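Local coordinates for protein archeaosine synthase QueF-Like (Pyrobaculum calidifontis, PDB 5K0P) that converts the nitrile of preQ0-modified tRNA into the formamidine of archaeosine, using free ammonium, in the last step of archaeosine biosynthesis, at residues A[9-14]-A[36-41]; A[30-35]-A[82-87]; A[65-70]-A[97-102]. All blocks are in the same frame, centred on the assembly; numbering follows the deposited sequence.

Interaction 1. Residues A[9-14]-A[36-41]; sequences SLVRLK and YIPRGA
Val-11 and Tyr-36 face each other as an antiparallel hydrogen-bonded pair, their CA atoms 5.5 Å apart. Val-11 N gives its hydrogen to Tyr-36 O at 2.9 Å, and Tyr-36 N returns one to Val-11 O, both bonds being nearly straight. The two side chains rise from the same face of the sheet and lie alongside one another. The Tyr-36 ring owes this to its CG being set between the backbone N and the carbonyl carbon (chi1 76°), which lays CE1 3.6 Å from Val-11 CB. Leu-13 CD1 reaches the same ring at its edge, 4.3 Å from CE1. Beta-branched valine suits the strand and offers a compact flank to the aromatic; its CG2 also meets Pro-38 CG at 4.0 Å, the two side chains crossing at about a right angle. Proline fits here, where the chain leaves the ladder and its nitrogen need give no hydrogen. On the other face Leu-10 CD1 packs on Ile-37 CG1 at 3.9 Å. Tyrosine combines this apolar flank with a polar end, for its OH is hydrogen-bonded to Leu-43 N. With an alanine at Tyr-36, Val-11 and Leu-13 would probably lose the ring they lean on, and Leu-43 N the hydroxyl that fixes it. Leu-43 belongs to the substrate-binding residues, and Ser-9 OG bonds to Glu-100 N of a second subunit. The pair thus closes the open end of the first beta hairpin of the tunnel fold, beside a substrate site shared between subunits.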
loop_
_atom_site.group_PDB
_atom_site.type_symbol
_atom_site.label_atom_id
_atom_site.label_comp_id
_atom_site.label_asym_id
_atom_site.label_seq_id
_atom_site.Cartn_x
_atom_site.Cartn_y
_atom_site.Cartn_z
ATOM N N SER A 9 -13.715 26.919 -3.276
ATOM C CA SER A 9 -12.568 27.433 -2.579
ATOM C C SER A 9 -11.235 27.014 -3.191
ATOM O O SER A 9 -10.277 27.764 -3.085
ATOM C CB SER A 9 -12.591 26.992 -1.103
ATOM O OG SER A 9 -13.812 27.374 -0.490
ATOM N N LEU A 10 -11.159 25.818 -3.768
ATOM C CA LEU A 10 -9.911 25.253 -4.286
ATOM C C LEU A 10 -10.295 24.167 -5.294
ATOM O O LEU A 10 -11.237 23.420 -5.066
ATOM C CB LEU A 10 -9.046 24.583 -3.175
ATOM C CG LEU A 10 -7.635 24.199 -3.568
ATOM C CD1 LEU A 10 -6.858 25.487 -3.878
ATOM C CD2 LEU A 10 -6.892 23.508 -2.459
ATOM N N VAL A 11 -9.592 24.129 -6.412
ATOM C CA VAL A 11 -9.710 23.027 -7.342
ATOM C C VAL A 11 -8.341 22.419 -7.562
ATOM O O VAL A 11 -7.376 23.155 -7.657
ATOM C CB VAL A 11 -10.281 23.523 -8.682
ATOM C CG1 VAL A 11 -10.336 22.403 -9.728
ATOM C CG2 VAL A 11 -11.652 24.122 -8.540
ATOM N N ARG A 12 -8.291 21.087 -7.618
ATOM C CA ARG A 12 -7.081 20.342 -7.866
ATOM C C ARG A 12 -7.338 19.512 -9.102
ATOM O O ARG A 12 -8.364 18.806 -9.174
ATOM C CB ARG A 12 -6.703 19.480 -6.657
ATOM C CG ARG A 12 -6.339 20.303 -5.396
ATOM C CD ARG A 12 -5.732 19.523 -4.180
ATOM N NE ARG A 12 -5.580 20.367 -2.979
ATOM C CZ ARG A 12 -4.441 20.561 -2.316
ATOM N NH1 ARG A 12 -4.411 21.368 -1.315
ATOM N NH2 ARG A 12 -3.338 19.963 -2.671
ATOM N N LEU A 13 -6.435 19.610 -10.071
ATOM C CA LEU A 13 -6.507 18.768 -11.303
ATOM C C LEU A 13 -5.242 18.017 -11.487
ATOM O O LEU A 13 -4.187 18.551 -11.199
ATOM C CB LEU A 13 -6.784 19.596 -12.527
ATOM C CG LEU A 13 -7.905 20.557 -12.359
ATOM C CD1 LEU A 13 -7.791 21.684 -13.389
ATOM C CD2 LEU A 13 -9.229 19.816 -12.431
ATOM N N LYS A 14 -5.319 16.771 -11.954
ATOM C CA LYS A 14 -4.150 15.945 -12.086
ATOM C C LYS A 14 -4.318 15.065 -13.287
ATOM O O LYS A 14 -5.351 14.395 -13.428
ATOM C CB LYS A 14 -3.976 15.055 -10.863
ATOM C CG LYS A 14 -2.805 14.093 -10.995
ATOM C CD LYS A 14 -2.604 13.120 -9.786
ATOM C CE LYS A 14 -2.196 13.845 -8.499
ATOM N NZ LYS A 14 -2.041 12.787 -7.479
ATOM N N TYR A 36 -5.587 25.485 -7.949
ATOM C CA TYR A 36 -5.889 26.910 -7.964
ATOM C C TYR A 36 -7.144 27.341 -7.222
ATOM O O TYR A 36 -8.022 26.546 -6.960
ATOM C CB TYR A 36 -5.956 27.391 -9.445
ATOM C CG TYR A 36 -7.203 27.008 -10.150
ATOM C CD1 TYR A 36 -7.353 25.737 -10.627
ATOM C CD2 TYR A 36 -8.260 27.929 -10.308
ATOM C CE1 TYR A 36 -8.550 25.365 -11.283
ATOM C CE2 TYR A 36 -9.464 27.571 -10.962
ATOM C CZ TYR A 36 -9.603 26.283 -11.432
ATOM O OH TYR A 36 -10.815 25.865 -12.020
ATOM N N ILE A 37 -7.217 28.634 -6.872
ATOM C CA ILE A 37 -8.415 29.205 -6.262
ATOM C C ILE A 37 -9.145 29.972 -7.318
ATOM O O ILE A 37 -8.585 30.957 -7.858
ATOM C CB ILE A 37 -8.089 30.156 -5.113
ATOM C CG1 ILE A 37 -7.374 29.376 -4.051
ATOM C CG2 ILE A 37 -9.391 30.807 -4.515
ATOM C CD1 ILE A 37 -6.933 30.190 -2.893
ATOM N N PRO A 38 -10.402 29.562 -7.625
ATOM C CA PRO A 38 -11.196 30.288 -8.601
ATOM C C PRO A 38 -11.537 31.652 -8.058
ATOM O O PRO A 38 -11.690 31.793 -6.807
ATOM C CB PRO A 38 -12.476 29.449 -8.712
ATOM C CG PRO A 38 -12.063 28.077 -8.305
ATOM C CD PRO A 38 -11.066 28.316 -7.201
ATOM N N ARG A 39 -11.613 32.637 -8.994
ATOM C CA ARG A 39 -12.238 33.937 -8.753
ATOM C C ARG A 39 -13.258 34.225 -9.854
ATOM O O ARG A 39 -12.939 34.822 -10.911
ATOM C CB ARG A 39 -11.214 35.096 -8.669
ATOM C CG ARG A 39 -11.947 36.412 -8.289
ATOM C CD ARG A 39 -11.180 37.713 -8.553
ATOM N NE ARG A 39 -10.059 37.924 -7.631
ATOM C CZ ARG A 39 -8.743 37.784 -7.897
ATOM N NH1 ARG A 39 -7.863 38.006 -6.908
ATOM N NH2 ARG A 39 -8.273 37.429 -9.105
ATOM N N GLY A 40 -14.479 33.784 -9.650
ATOM C CA GLY A 40 -15.493 33.883 -10.724
ATOM C C GLY A 40 -15.222 33.301 -12.128
ATOM O O GLY A 40 -15.918 33.666 -13.112
ATOM N N ALA A 41 -14.231 32.422 -12.229
ATOM C CA ALA A 41 -14.150 31.534 -13.354
ATOM C C ALA A 41 -13.438 30.269 -12.898
ATOM O O ALA A 41 -12.340 30.301 -12.250
ATOM C CB ALA A 41 -13.424 32.192 -14.525
#

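Interaction 2. Residues A[30-35]-A[82-87]; sequences FEVSVE and VKVTVK
Lys-87 and Glu-31 make one of three hydrogen-bonded pairs in this antiparallel ladder, where the strand axes lie 4.7 Å apart at 165°. Lys-87 CB lies 3.9 Å from Glu-31 O, and CG stays near that oxygen. With CG anti to the carbonyl carbon (chi1 -52°) and the rest extended, the chain runs beside Glu-31, bringing CD 3.7 Å from Glu-31 OE1 and CE past the same oxygen. NZ ends 4.2 Å from OE1, too far for a salt bridge. Glu-35 and Lys-83 also lie side by side, but Lys-83 is bent at its third torsion and brings CE to Glu-35 OE2. Glu-35 OE2 also bonds to Tyr-81 OH; the approach of OE1 to Arg-12 is modelled too close to be read precisely. Between these pairs a water bonds to Thr-85 OG1, giving that hydroxyl a partner, and donates to the backbone oxygen Ser-33 O. The reverse face is apolar: Val-34 CG2 meets Val-84 CG2 at 4.0 Å, and Phe-30 CB lies 3.9 Å from Val-86 CG1. Alternation thus gives the sheet an apolar face, covered by helices 45-53 and 62-77, and a polar one where opposite charges probably attract without locking together.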
loop_
_atom_site.group_PDB
_atom_site.type_symbol
_atom_site.label_atom_id
_atom_site.label_comp_id
_atom_site.label_asym_id
_atom_site.label_seq_id
_atom_site.Cartn_x
_atom_site.Cartn_y
_atom_site.Cartn_z
ATOM N N PHE A 30 5.111 12.714 -18.464
ATOM C CA PHE A 30 4.939 13.359 -17.195
ATOM C C PHE A 30 3.584 13.187 -16.565
ATOM O O PHE A 30 2.608 12.865 -17.234
ATOM C CB PHE A 30 5.317 14.870 -17.223
ATOM C CG PHE A 30 4.516 15.734 -18.150
ATOM C CD1 PHE A 30 3.374 16.289 -17.755
ATOM C CD2 PHE A 30 4.956 15.970 -19.445
ATOM C CE1 PHE A 30 2.636 17.110 -18.593
ATOM C CE2 PHE A 30 4.254 16.739 -20.324
ATOM C CZ PHE A 30 3.065 17.354 -19.904
ATOM N N GLU A 31 3.554 13.432 -15.241
ATOM C CA GLU A 31 2.345 13.662 -14.554
ATOM C C GLU A 31 2.294 15.156 -14.129
ATOM O O GLU A 31 3.220 15.685 -13.582
ATOM C CB GLU A 31 2.295 12.676 -13.340
ATOM C CG GLU A 31 0.931 12.777 -12.673
ATOM C CD GLU A 31 0.892 12.215 -11.264
ATOM O OE1 GLU A 31 1.422 12.889 -10.290
ATOM O OE2 GLU A 31 0.282 11.124 -11.149
ATOM N N VAL A 32 1.185 15.812 -14.354
ATOM C CA VAL A 32 1.028 17.209 -13.987
ATOM C C VAL A 32 -0.131 17.382 -13.048
ATOM O O VAL A 32 -1.213 16.783 -13.261
ATOM C CB VAL A 32 0.924 18.107 -15.220
ATOM C CG1 VAL A 32 -0.261 17.741 -16.138
ATOM C CG2 VAL A 32 0.790 19.584 -14.804
ATOM N N SER A 33 0.109 18.159 -12.001
ATOM C CA SER A 33 -0.909 18.487 -10.957
ATOM C C SER A 33 -1.054 20.002 -10.986
ATOM O O SER A 33 -0.050 20.676 -10.962
ATOM C CB SER A 33 -0.437 18.055 -9.564
ATOM O OG SER A 33 -0.389 16.661 -9.520
ATOM N N VAL A 34 -2.286 20.510 -11.086
ATOM C CA VAL A 34 -2.534 21.939 -10.932
ATOM C C VAL A 34 -3.520 22.167 -9.825
ATOM O O VAL A 34 -4.569 21.468 -9.704
ATOM C CB VAL A 34 -2.990 22.541 -12.266
ATOM C CG1 VAL A 34 -3.254 24.021 -12.187
ATOM C CG2 VAL A 34 -1.944 22.215 -13.310
ATOM N N GLU A 35 -3.237 23.183 -9.020
ATOM C CA GLU A 35 -4.185 23.534 -7.969
ATOM C C GLU A 35 -4.357 25.019 -8.026
ATOM O O GLU A 35 -3.383 25.729 -8.282
ATOM C CB GLU A 35 -3.658 22.865 -6.718
ATOM C CG GLU A 35 -3.442 23.651 -5.533
ATOM C CD GLU A 35 -2.762 22.913 -4.377
ATOM O OE1 GLU A 35 -2.752 21.637 -4.280
ATOM O OE2 GLU A 35 -2.261 23.714 -3.556
ATOM N N VAL A 82 -2.329 29.858 -7.912
ATOM C CA VAL A 82 -2.130 28.701 -8.834
ATOM C C VAL A 82 -0.800 28.086 -8.548
ATOM O O VAL A 82 0.210 28.811 -8.372
ATOM C CB VAL A 82 -2.013 29.097 -10.320
ATOM C CG1 VAL A 82 -2.098 27.889 -11.279
ATOM C CG2 VAL A 82 -3.150 29.923 -10.660
ATOM N N LYS A 83 -0.784 26.753 -8.529
ATOM C CA LYS A 83 0.418 26.000 -8.461
ATOM C C LYS A 83 0.343 24.856 -9.443
ATOM O O LYS A 83 -0.682 24.171 -9.535
ATOM C CB LYS A 83 0.636 25.468 -7.042
ATOM C CG LYS A 83 1.913 24.702 -6.887
ATOM C CD LYS A 83 2.229 24.345 -5.447
ATOM C CE LYS A 83 1.388 23.145 -4.998
ATOM N NZ LYS A 83 1.777 22.589 -3.661
ATOM N N VAL A 84 1.466 24.650 -10.147
ATOM C CA VAL A 84 1.640 23.623 -11.133
ATOM C C VAL A 84 2.836 22.765 -10.780
ATOM O O VAL A 84 3.915 23.299 -10.592
ATOM C CB VAL A 84 1.927 24.228 -12.505
ATOM C CG1 VAL A 84 2.154 23.114 -13.541
ATOM C CG2 VAL A 84 0.800 25.155 -12.944
ATOM N N THR A 85 2.675 21.446 -10.824
ATOM C CA THR A 85 3.694 20.543 -10.437
ATOM C C THR A 85 3.784 19.510 -11.524
ATOM O O THR A 85 2.760 18.883 -11.867
ATOM C CB THR A 85 3.423 19.812 -9.075
ATOM O OG1 THR A 85 3.342 20.774 -7.966
ATOM C CG2 THR A 85 4.622 18.900 -8.785
ATOM N N VAL A 86 4.992 19.409 -12.100
ATOM C CA VAL A 86 5.300 18.475 -13.188
ATOM C C VAL A 86 6.294 17.457 -12.690
ATOM O O VAL A 86 7.367 17.868 -12.269
ATOM C CB VAL A 86 5.855 19.227 -14.413
ATOM C CG1 VAL A 86 6.247 18.255 -15.502
ATOM C CG2 VAL A 86 4.870 20.288 -14.871
ATOM N N LYS A 87 5.923 16.158 -12.754
ATOM C CA LYS A 87 6.709 15.044 -12.223
ATOM C C LYS A 87 7.088 14.171 -13.393
ATOM O O LYS A 87 6.220 13.801 -14.159
ATOM C CB LYS A 87 5.907 14.158 -11.179
ATOM C CG LYS A 87 5.279 14.987 -10.060
ATOM C CD LYS A 87 4.618 14.193 -8.883
ATOM C CE LYS A 87 3.966 15.161 -7.877
ATOM N NZ LYS A 87 3.278 14.394 -6.794
HETATM O O HOH W 1 0.542 21.561 -7.997
#

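Interaction 3. Residues A[65-70]-A[97-102]; sequences LAVDLL and VVAESG
Ala-66 is the first residue of helix segment 65-70 to touch strand segment 97-102, and it does so with its methyl: CB lies 3.9 Å from Val-97 CG1. Its small side chain suits a close approach, the helix and strand axes being 7.5 Å apart and inclined by 29°. Ala-99 CB answers, 4.4 Å from Ala-66 CB and 4.0 Å from the backbone oxygen Ala-66 O, which is bonded to Leu-70 N within the helix. Next comes Val-67, whose CG2, anti to the carbonyl carbon, reaches Ala-99 CB at 4.0 Å from the flank. Alanine suits this spot on the strand, its single methyl being met by Ala-66, Val-67 and Leu-70 where the axes come close. After one helical turn Leu-70 again points its CB toward the strand. Its CG stands anti to the backbone N (chi1 -175°), sending the branched end over the strand's backbone: CD1 lies 3.6 Å from both Ala-99 O and Glu-100 C, while CD2 reaches Ser-101 CB at 4.1 Å. Leucine's two methyls thereby cover two neighbouring inward-pointing strand residues. Ser-101 turns its CB to Leu-70, while its OG bonds to Lys-74 NZ. No hydrogen bond crosses between helix and strand. Val-98, whose side chain points away from the helix, pairs through its backbone with a strand of a third subunit, continuing the sheet past this edge, while Val-97 lies near the substrate-binding Glu-63. Helices inserted between the second and third strands and packed on one face of a sequential antiparallel sheet, whose edges join neighbouring subunits, are characteristic of the tunnel fold.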
loop_
_atom_site.group_PDB
_atom_site.type_symbol
_atom_site.label_atom_id
_atom_site.label_comp_id
_atom_site.label_asym_id
_atom_site.label_seq_id
_atom_site.Cartn_x
_atom_site.Cartn_y
_atom_site.Cartn_z
ATOM N N LEU A 65 8.057 23.937 -19.105
ATOM C CA LEU A 65 6.679 23.481 -19.187
ATOM C C LEU A 65 5.887 23.856 -17.950
ATOM O O LEU A 65 4.800 24.414 -18.113
ATOM C CB LEU A 65 6.605 21.962 -19.468
ATOM C CG LEU A 65 5.208 21.402 -19.895
ATOM C CD1 LEU A 65 5.436 20.064 -20.644
ATOM C CD2 LEU A 65 4.251 21.225 -18.692
ATOM N N ALA A 66 6.394 23.572 -16.731
ATOM C CA ALA A 66 5.602 23.923 -15.525
ATOM C C ALA A 66 5.222 25.403 -15.480
ATOM O O ALA A 66 4.036 25.782 -15.196
ATOM C CB ALA A 66 6.365 23.536 -14.212
ATOM N N VAL A 67 6.209 26.230 -15.823
ATOM C CA VAL A 67 6.033 27.683 -15.845
ATOM C C VAL A 67 5.089 28.127 -16.992
ATOM O O VAL A 67 4.204 28.938 -16.801
ATOM C CB VAL A 67 7.376 28.404 -15.895
ATOM C CG1 VAL A 67 7.147 29.864 -15.976
ATOM C CG2 VAL A 67 8.195 28.057 -14.669
ATOM N N ASP A 68 5.238 27.516 -18.152
ATOM C CA ASP A 68 4.387 27.830 -19.293
ATOM C C ASP A 68 2.915 27.489 -19.000
ATOM O O ASP A 68 2.026 28.270 -19.302
ATOM C CB ASP A 68 4.866 27.098 -20.548
ATOM C CG ASP A 68 4.193 27.588 -21.766
ATOM O OD1 ASP A 68 4.379 28.765 -22.107
ATOM O OD2 ASP A 68 3.446 26.829 -22.345
ATOM N N LEU A 69 2.684 26.331 -18.401
ATOM C CA LEU A 69 1.343 25.882 -18.084
ATOM C C LEU A 69 0.747 26.808 -16.997
ATOM O O LEU A 69 -0.407 27.130 -17.064
ATOM C CB LEU A 69 1.350 24.380 -17.658
ATOM C CG LEU A 69 -0.025 23.737 -17.297
ATOM C CD1 LEU A 69 -1.005 23.881 -18.455
ATOM C CD2 LEU A 69 0.099 22.242 -16.938
ATOM N N LEU A 70 1.529 27.241 -16.026
ATOM C CA LEU A 70 1.071 28.278 -15.040
ATOM C C LEU A 70 0.563 29.516 -15.676
ATOM O O LEU A 70 -0.531 30.064 -15.289
ATOM C CB LEU A 70 2.194 28.620 -14.081
ATOM C CG LEU A 70 1.753 29.570 -12.973
ATOM C CD1 LEU A 70 2.014 29.026 -11.595
ATOM C CD2 LEU A 70 2.493 30.864 -13.113
ATOM N N VAL A 97 9.031 19.537 -10.574
ATOM C CA VAL A 97 9.221 20.924 -10.764
ATOM C C VAL A 97 7.957 21.612 -10.441
ATOM O O VAL A 97 6.926 21.301 -11.020
ATOM C CB VAL A 97 9.602 21.240 -12.266
ATOM C CG1 VAL A 97 9.735 22.729 -12.369
ATOM C CG2 VAL A 97 10.917 20.615 -12.646
ATOM N N VAL A 98 8.032 22.658 -9.609
ATOM C CA VAL A 98 6.842 23.363 -9.159
ATOM C C VAL A 98 6.951 24.823 -9.662
ATOM O O VAL A 98 8.040 25.470 -9.530
ATOM C CB VAL A 98 6.745 23.332 -7.597
ATOM C CG1 VAL A 98 5.556 24.086 -7.079
ATOM C CG2 VAL A 98 6.813 21.906 -7.023
ATOM N N ALA A 99 5.832 25.354 -10.133
ATOM C CA ALA A 99 5.698 26.789 -10.328
ATOM C C ALA A 99 4.476 27.248 -9.590
ATOM O O ALA A 99 3.478 26.539 -9.524
ATOM C CB ALA A 99 5.568 27.123 -11.807
ATOM N N GLU A 100 4.561 28.448 -9.025
ATOM C CA GLU A 100 3.525 28.977 -8.137
ATOM C C GLU A 100 3.273 30.389 -8.485
ATOM O O GLU A 100 4.152 31.098 -8.963
ATOM C CB GLU A 100 4.033 29.044 -6.735
ATOM C CG GLU A 100 4.108 27.707 -6.083
ATOM C CD GLU A 100 4.248 27.773 -4.584
ATOM O OE1 GLU A 100 3.307 28.228 -3.950
ATOM O OE2 GLU A 100 5.278 27.314 -4.046
ATOM N N SER A 101 2.102 30.853 -8.154
ATOM C CA SER A 101 1.848 32.285 -8.164
ATOM C C SER A 101 0.691 32.598 -7.218
ATOM O O SER A 101 -0.378 31.984 -7.367
ATOM C CB SER A 101 1.476 32.730 -9.557
ATOM O OG SER A 101 1.236 34.111 -9.541
ATOM N N GLY A 102 0.928 33.554 -6.293
ATOM C CA GLY A 102 -0.063 34.084 -5.381
ATOM C C GLY A 102 -0.180 33.172 -4.187
ATOM O O GLY A 102 0.806 32.604 -3.713
#

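Overall arrangement
From the N terminus the chain runs along strand 10-20, turns, and returns along strand 27-37, where interaction 1 closes the first hairpin. Interaction 2 opens before that hairpin is finished: residues 30-35 wait through helices 45-53 and 62-77, then meet residues 82-87, so the two contacts cross. They share strand 27-37 and touch through the backbones of Leu-13 and Val-34 and the packing of Lys-14 on Ser-33. Interaction 3 opens on helix 62-77, inside the loop of interaction 2, and closes beyond it on strand 93-102, again a crossing; interactions 1 and 3 follow in series. Interactions 1 and 2 join the first three strands, and interaction 3 sets helix 62-77 against the fourth.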